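Local coordinates for interferon (Danio rerio, PDB 3PIV), which probably acts as a secreted antiviral cytokine of the type I interferon kind, signalling by binding to cell-surface cytokine receptors, at residues 42-47 against 152-157; 50-55 against 101-106. One frame throughout, in Å; residues are numbered along the deposited sequence.

In the fold
Both contacts lie toward the same end of an all-helical bundle, their centres about 13 Å apart, and each sits well away from the centre of the chain, about 14 Å for contact 1 and 17 Å for contact 2. Contact 1 sets the end of the short helix 37-44 against the last helix, 134-158; contact 2 sets the next helix, 48-66, against the loop that leaves helix 79-101. Along the chain contact 2 is nested within the loop that contact 1 closes. Q51 joins them: its NE2 stands 3.0 Å from M43 O in a probable hydrogen bond, while its side chain also touches I154.

Contact 1: 42-47 against 152-157; sequences LMDKSK and DIIASN
D44 and M43, at the end of helix 37-44, pack against I154 and its neighbours on helix 134-158, the final helix of this four-helix-bundle cytokine of the type I interferon family. The apolar part is small and direct: CB of M43 meets CD1 of I154 at 3.7 Å. From there the methionine chain bends twice the same way (chi2 -45°, chi3 -47°), which leads its end away from helix 134-158; its side chain also touches F54 of helix 48-66 and Y112 of helix 111-129. I154 touches Q51 and F54 as well, which places this pair at the buried side of the contact.

Toward the exposed side the contact becomes mixed. The D44 side chain crosses that of I154 at about a right angle and sets OD1 3.2 Å from CG1 of I154, while CG2 of I153 lies 3.8 Å from the same oxygen. OD2, the other oxygen, forms a salt bridge with R150, one turn earlier on the helix of I154. N157 comes near more loosely, its ND2 4.3 Å from D44 O.

Each segment also carries a serine bonded back to its own backbone. On the final helix, S156 OG and S156 N reach D152 O from opposite faces of its plane. Beyond D44 the chain turns, and S46 OG donates to L42 O at 2.8 Å from above the carbonyl plane.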
loop_
_atom_site.group_PDB
_atom_site.type_symbol
_atom_site.label_atom_id
_atom_site.label_comp_id
_atom_site.label_asym_id
_atom_site.label_seq_id
_atom_site.Cartn_x
_atom_site.Cartn_y
_atom_site.Cartn_z
ATOM N N LEU A 42 11.996 10.527 -0.488
ATOM C CA LEU A 42 11.398 11.860 -0.552
ATOM C C LEU A 42 10.293 12.048 0.493
ATOM O O LEU A 42 10.264 13.050 1.195
ATOM C CB LEU A 42 10.856 12.124 -1.957
ATOM C CG LEU A 42 9.906 13.301 -2.215
ATOM C CD1 LEU A 42 10.635 14.628 -2.161
ATOM C CD2 LEU A 42 9.216 13.141 -3.567
ATOM N N MET A 43 9.393 11.076 0.608
ATOM C CA MET A 43 8.305 11.184 1.569
ATOM C C MET A 43 8.819 11.149 3.012
ATOM O O MET A 43 8.248 11.776 3.923
ATOM C CB MET A 43 7.250 10.091 1.321
ATOM C CG MET A 43 6.547 10.175 -0.041
ATOM S SD MET A 43 6.005 11.832 -0.537
ATOM C CE MET A 43 5.212 12.381 0.984
ATOM N N ASP A 44 9.907 10.419 3.228
ATOM C CA ASP A 44 10.494 10.341 4.559
ATOM C C ASP A 44 10.783 11.742 5.140
ATOM O O ASP A 44 10.686 11.948 6.355
ATOM C CB ASP A 44 11.776 9.499 4.534
ATOM C CG ASP A 44 11.502 7.999 4.430
ATOM O OD1 ASP A 44 10.435 7.537 4.889
ATOM O OD2 ASP A 44 12.367 7.278 3.888
ATOM N N LYS A 45 11.133 12.697 4.278
ATOM C CA LYS A 45 11.508 14.032 4.751
ATOM C C LYS A 45 10.552 15.140 4.310
ATOM O O LYS A 45 10.845 16.326 4.476
ATOM C CB LYS A 45 12.951 14.373 4.366
ATOM C CG LYS A 45 13.296 14.166 2.898
ATOM C CD LYS A 45 14.818 14.145 2.715
ATOM C CE LYS A 45 15.224 13.981 1.253
ATOM N NZ LYS A 45 14.786 15.132 0.405
ATOM N N SER A 46 9.407 14.749 3.762
ATOM C CA SER A 46 8.360 15.699 3.400
ATOM C C SER A 46 7.642 16.159 4.651
ATOM O O SER A 46 7.771 15.535 5.697
ATOM C CB SER A 46 7.357 15.042 2.458
ATOM O OG SER A 46 7.972 14.697 1.237
ATOM N N LYS A 47 6.880 17.243 4.538
ATOM C CA LYS A 47 6.083 17.755 5.655
ATOM C C LYS A 47 5.001 16.753 6.042
ATOM O O LYS A 47 4.646 15.888 5.242
ATOM C CB LYS A 47 5.440 19.096 5.281
ATOM C CG LYS A 47 6.454 20.125 4.801
ATOM C CD LYS A 47 5.813 21.479 4.540
ATOM C CE LYS A 47 6.873 22.568 4.391
ATOM N NZ LYS A 47 7.858 22.259 3.319
ATOM N N ASP A 152 5.322 2.449 7.396
ATOM C CA ASP A 152 5.422 2.460 8.851
ATOM C C ASP A 152 6.505 3.433 9.343
ATOM O O ASP A 152 6.371 4.062 10.393
ATOM C CB ASP A 152 5.714 1.041 9.346
ATOM C CG ASP A 152 5.844 0.962 10.847
ATOM O OD1 ASP A 152 4.804 1.014 11.544
ATOM O OD2 ASP A 152 6.988 0.840 11.327
ATOM N N ILE A 153 7.573 3.554 8.572
ATOM C CA ILE A 153 8.628 4.501 8.882
ATOM C C ILE A 153 8.079 5.913 8.747
ATOM O O ILE A 153 8.225 6.738 9.635
ATOM C CB ILE A 153 9.837 4.316 7.947
ATOM C CG1 ILE A 153 10.535 2.981 8.242
ATOM C CG2 ILE A 153 10.817 5.475 8.092
ATOM C CD1 ILE A 153 11.766 2.756 7.392
ATOM N N ILE A 154 7.427 6.171 7.627
ATOM C CA ILE A 154 6.801 7.464 7.387
ATOM C C ILE A 154 5.791 7.822 8.472
ATOM O O ILE A 154 5.724 8.970 8.897
ATOM C CB ILE A 154 6.124 7.493 6.013
ATOM C CG1 ILE A 154 7.197 7.485 4.911
ATOM C CG2 ILE A 154 5.192 8.698 5.897
ATOM C CD1 ILE A 154 6.650 7.133 3.545
ATOM N N ALA A 155 5.000 6.850 8.915
ATOM C CA ALA A 155 4.035 7.103 9.969
ATOM C C ALA A 155 4.763 7.433 11.269
ATOM O O ALA A 155 4.423 8.404 11.940
ATOM C CB ALA A 155 3.099 5.913 10.159
ATOM N N SER A 156 5.765 6.629 11.619
ATOM C CA SER A 156 6.569 6.914 12.802
ATOM C C SER A 156 7.056 8.342 12.748
ATOM O O SER A 156 6.819 9.114 13.677
ATOM C CB SER A 156 7.787 5.987 12.913
ATOM O OG SER A 156 7.415 4.701 13.356
ATOM N N ASN A 157 7.757 8.684 11.665
ATOM C CA ASN A 157 8.383 10.002 11.556
ATOM C C ASN A 157 7.332 11.101 11.512
ATOM O O ASN A 157 7.563 12.208 11.979
ATOM C CB ASN A 157 9.293 10.107 10.331
ATOM C CG ASN A 157 10.452 9.108 10.346
ATOM O OD1 ASN A 157 10.926 8.676 11.405
ATOM N ND2 ASN A 157 10.922 8.750 9.155
#

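Contact 2: 50-55 against 101-106; sequences DQVKFL and ARYAKP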
loop_
_atom_site.group_PDB
_atom_site.type_symbol
_atom_site.label_atom_id
_atom_site.label_comp_id
_atom_site.label_asym_id
_atom_site.label_seq_id
_atom_site.Cartn_x
_atom_site.Cartn_y
_atom_site.Cartn_z
ATOM N N ASP A 50 1.801 16.282 3.887
ATOM C CA ASP A 50 2.095 15.536 2.678
ATOM C C ASP A 50 2.269 14.057 2.979
ATOM O O ASP A 50 1.879 13.194 2.188
ATOM C CB ASP A 50 3.342 16.098 2.006
ATOM C CG ASP A 50 3.112 17.469 1.441
ATOM O OD1 ASP A 50 2.109 17.635 0.724
ATOM O OD2 ASP A 50 3.918 18.381 1.715
ATOM N N GLN A 51 2.849 13.759 4.132
ATOM C CA GLN A 51 3.041 12.365 4.515
ATOM C C GLN A 51 1.705 11.635 4.659
ATOM O O GLN A 51 1.542 10.518 4.169
ATOM C CB GLN A 51 3.889 12.264 5.791
ATOM C CG GLN A 51 5.347 12.689 5.562
ATOM C CD GLN A 51 6.163 12.729 6.844
ATOM O OE1 GLN A 51 5.693 13.195 7.886
ATOM N NE2 GLN A 51 7.397 12.232 6.771
ATOM N N VAL A 52 0.764 12.268 5.348
ATOM C CA VAL A 52 -0.553 11.694 5.578
ATOM C C VAL A 52 -1.349 11.543 4.281
ATOM O O VAL A 52 -2.007 10.531 4.072
ATOM C CB VAL A 52 -1.357 12.547 6.561
ATOM C CG1 VAL A 52 -2.789 12.004 6.700
ATOM C CG2 VAL A 52 -0.644 12.599 7.921
ATOM N N LYS A 53 -1.298 12.556 3.420
ATOM C CA LYS A 53 -1.960 12.485 2.129
ATOM C C LYS A 53 -1.392 11.316 1.356
ATOM O O LYS A 53 -2.127 10.592 0.703
ATOM C CB LYS A 53 -1.737 13.761 1.326
ATOM C CG LYS A 53 -2.419 14.999 1.885
ATOM C CD LYS A 53 -2.345 16.111 0.862
ATOM C CE LYS A 53 -2.633 17.464 1.476
ATOM N NZ LYS A 53 -3.047 18.428 0.404
ATOM N N PHE A 54 -0.071 11.162 1.434
ATOM C CA PHE A 54 0.649 10.062 0.794
ATOM C C PHE A 54 0.272 8.699 1.368
ATOM O O PHE A 54 0.233 7.698 0.644
ATOM C CB PHE A 54 2.164 10.249 0.942
ATOM C CG PHE A 54 2.969 9.135 0.310
ATOM C CD1 PHE A 54 3.195 9.116 -1.057
ATOM C CD2 PHE A 54 3.462 8.084 1.081
ATOM C CE1 PHE A 54 3.921 8.082 -1.653
ATOM C CE2 PHE A 54 4.202 7.039 0.495
ATOM C CZ PHE A 54 4.432 7.041 -0.870
ATOM N N LEU A 55 0.031 8.644 2.675
ATOM C CA LEU A 55 -0.371 7.386 3.284
ATOM C C LEU A 55 -1.769 7.002 2.786
ATOM O O LEU A 55 -2.011 5.846 2.455
ATOM C CB LEU A 55 -0.331 7.463 4.799
ATOM C CG LEU A 55 1.072 7.443 5.398
ATOM C CD1 LEU A 55 1.000 7.744 6.882
ATOM C CD2 LEU A 55 1.758 6.093 5.146
ATOM N N ALA A 101 -8.931 15.981 4.833
ATOM C CA ALA A 101 -10.008 16.938 4.598
ATOM C C ALA A 101 -9.683 18.336 5.168
ATOM O O ALA A 101 -10.160 19.347 4.654
ATOM C CB ALA A 101 -11.324 16.399 5.177
ATOM N N ARG A 102 -8.857 18.394 6.210
ATOM C CA ARG A 102 -8.495 19.676 6.828
ATOM C C ARG A 102 -7.426 20.462 6.077
ATOM O O ARG A 102 -7.280 21.661 6.284
ATOM C CB ARG A 102 -8.024 19.465 8.263
ATOM C CG ARG A 102 -9.053 18.791 9.151
ATOM C CD ARG A 102 -8.467 18.473 10.504
ATOM N NE ARG A 102 -9.309 17.522 11.212
ATOM C CZ ARG A 102 -8.845 16.613 12.061
ATOM N NH1 ARG A 102 -7.543 16.537 12.302
ATOM N NH2 ARG A 102 -9.681 15.776 12.661
ATOM N N TYR A 103 -6.669 19.792 5.215
ATOM C CA TYR A 103 -5.534 20.437 4.563
ATOM C C TYR A 103 -5.926 21.294 3.368
ATOM O O TYR A 103 -6.949 21.059 2.730
ATOM C CB TYR A 103 -4.508 19.394 4.125
ATOM C CG TYR A 103 -4.070 18.466 5.236
ATOM C CD1 TYR A 103 -4.080 18.878 6.561
ATOM C CD2 TYR A 103 -3.636 17.178 4.953
ATOM C CE1 TYR A 103 -3.674 18.024 7.574
ATOM C CE2 TYR A 103 -3.232 16.322 5.951
ATOM C CZ TYR A 103 -3.249 16.745 7.258
ATOM O OH TYR A 103 -2.839 15.879 8.245
ATOM N N ALA A 104 -5.105 22.298 3.076
ATOM C CA ALA A 104 -5.279 23.120 1.881
ATOM C C ALA A 104 -5.023 22.286 0.635
ATOM O O ALA A 104 -3.975 21.658 0.507
ATOM C CB ALA A 104 -4.338 24.303 1.913
ATOM N N LYS A 105 -5.983 22.278 -0.280
ATOM C CA LYS A 105 -5.850 21.511 -1.514
ATOM C C LYS A 105 -5.155 22.380 -2.559
ATOM O O LYS A 105 -5.762 23.298 -3.108
ATOM C CB LYS A 105 -7.219 21.005 -1.980
ATOM C CG LYS A 105 -7.908 20.104 -0.937
ATOM C CD LYS A 105 -9.253 19.558 -1.423
ATOM C CE LYS A 105 -9.799 18.514 -0.452
ATOM N NZ LYS A 105 -8.740 17.520 -0.082
ATOM N N PRO A 106 -3.880 22.056 -2.850
ATOM C CA PRO A 106 -2.813 22.939 -3.353
ATOM C C PRO A 106 -2.809 23.322 -4.836
ATOM O O PRO A 106 -3.712 22.994 -5.611
ATOM C CB PRO A 106 -1.562 22.117 -3.081
ATOM C CG PRO A 106 -2.024 20.708 -3.406
ATOM C CD PRO A 106 -3.449 20.644 -2.862
#
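K53 and Y103 bury the most surface here, their side chains running antiparallel, side by side. The lysine starts with CG beside its backbone N (chi1 -68°) and then runs extended, which carries its end from helix 48-66 out to the loop. Its CE comes to the edge of the tyrosine ring, near the ring plane, 3.6 Å from Y103 CD2. The aliphatic chain thus borders the ring edge, with CG of K53 also 4.0 Å from Y103 CD2.

Past the ring, NZ of K53 reaches the backbone of the loop and donates a weak hydrogen bond to A104 O, 3.4 Å long. CD of P106 lies 4.0 Å from K53 NZ. The ammonium of K105 stands 5.8 Å away from K53 NZ, measured between the two NZ atoms, a like charge not in contact with it.

In the helical cytokine fold, this is where the loop between helices 79-101 and 111-129 passes alongside helix 48-66. V100, near the end of helix 79-101, touches both K53 and V52, and Y103 also touches C4, whose disulfide to C99 ties the N-terminal segment to that helix.

V52, buried and pointing toward the loop, meets the far end of the tyrosine at about a right angle. Its CB lies at the ring edge, near the ring plane, and its CG2 is 4.0 Å from Y103 OH.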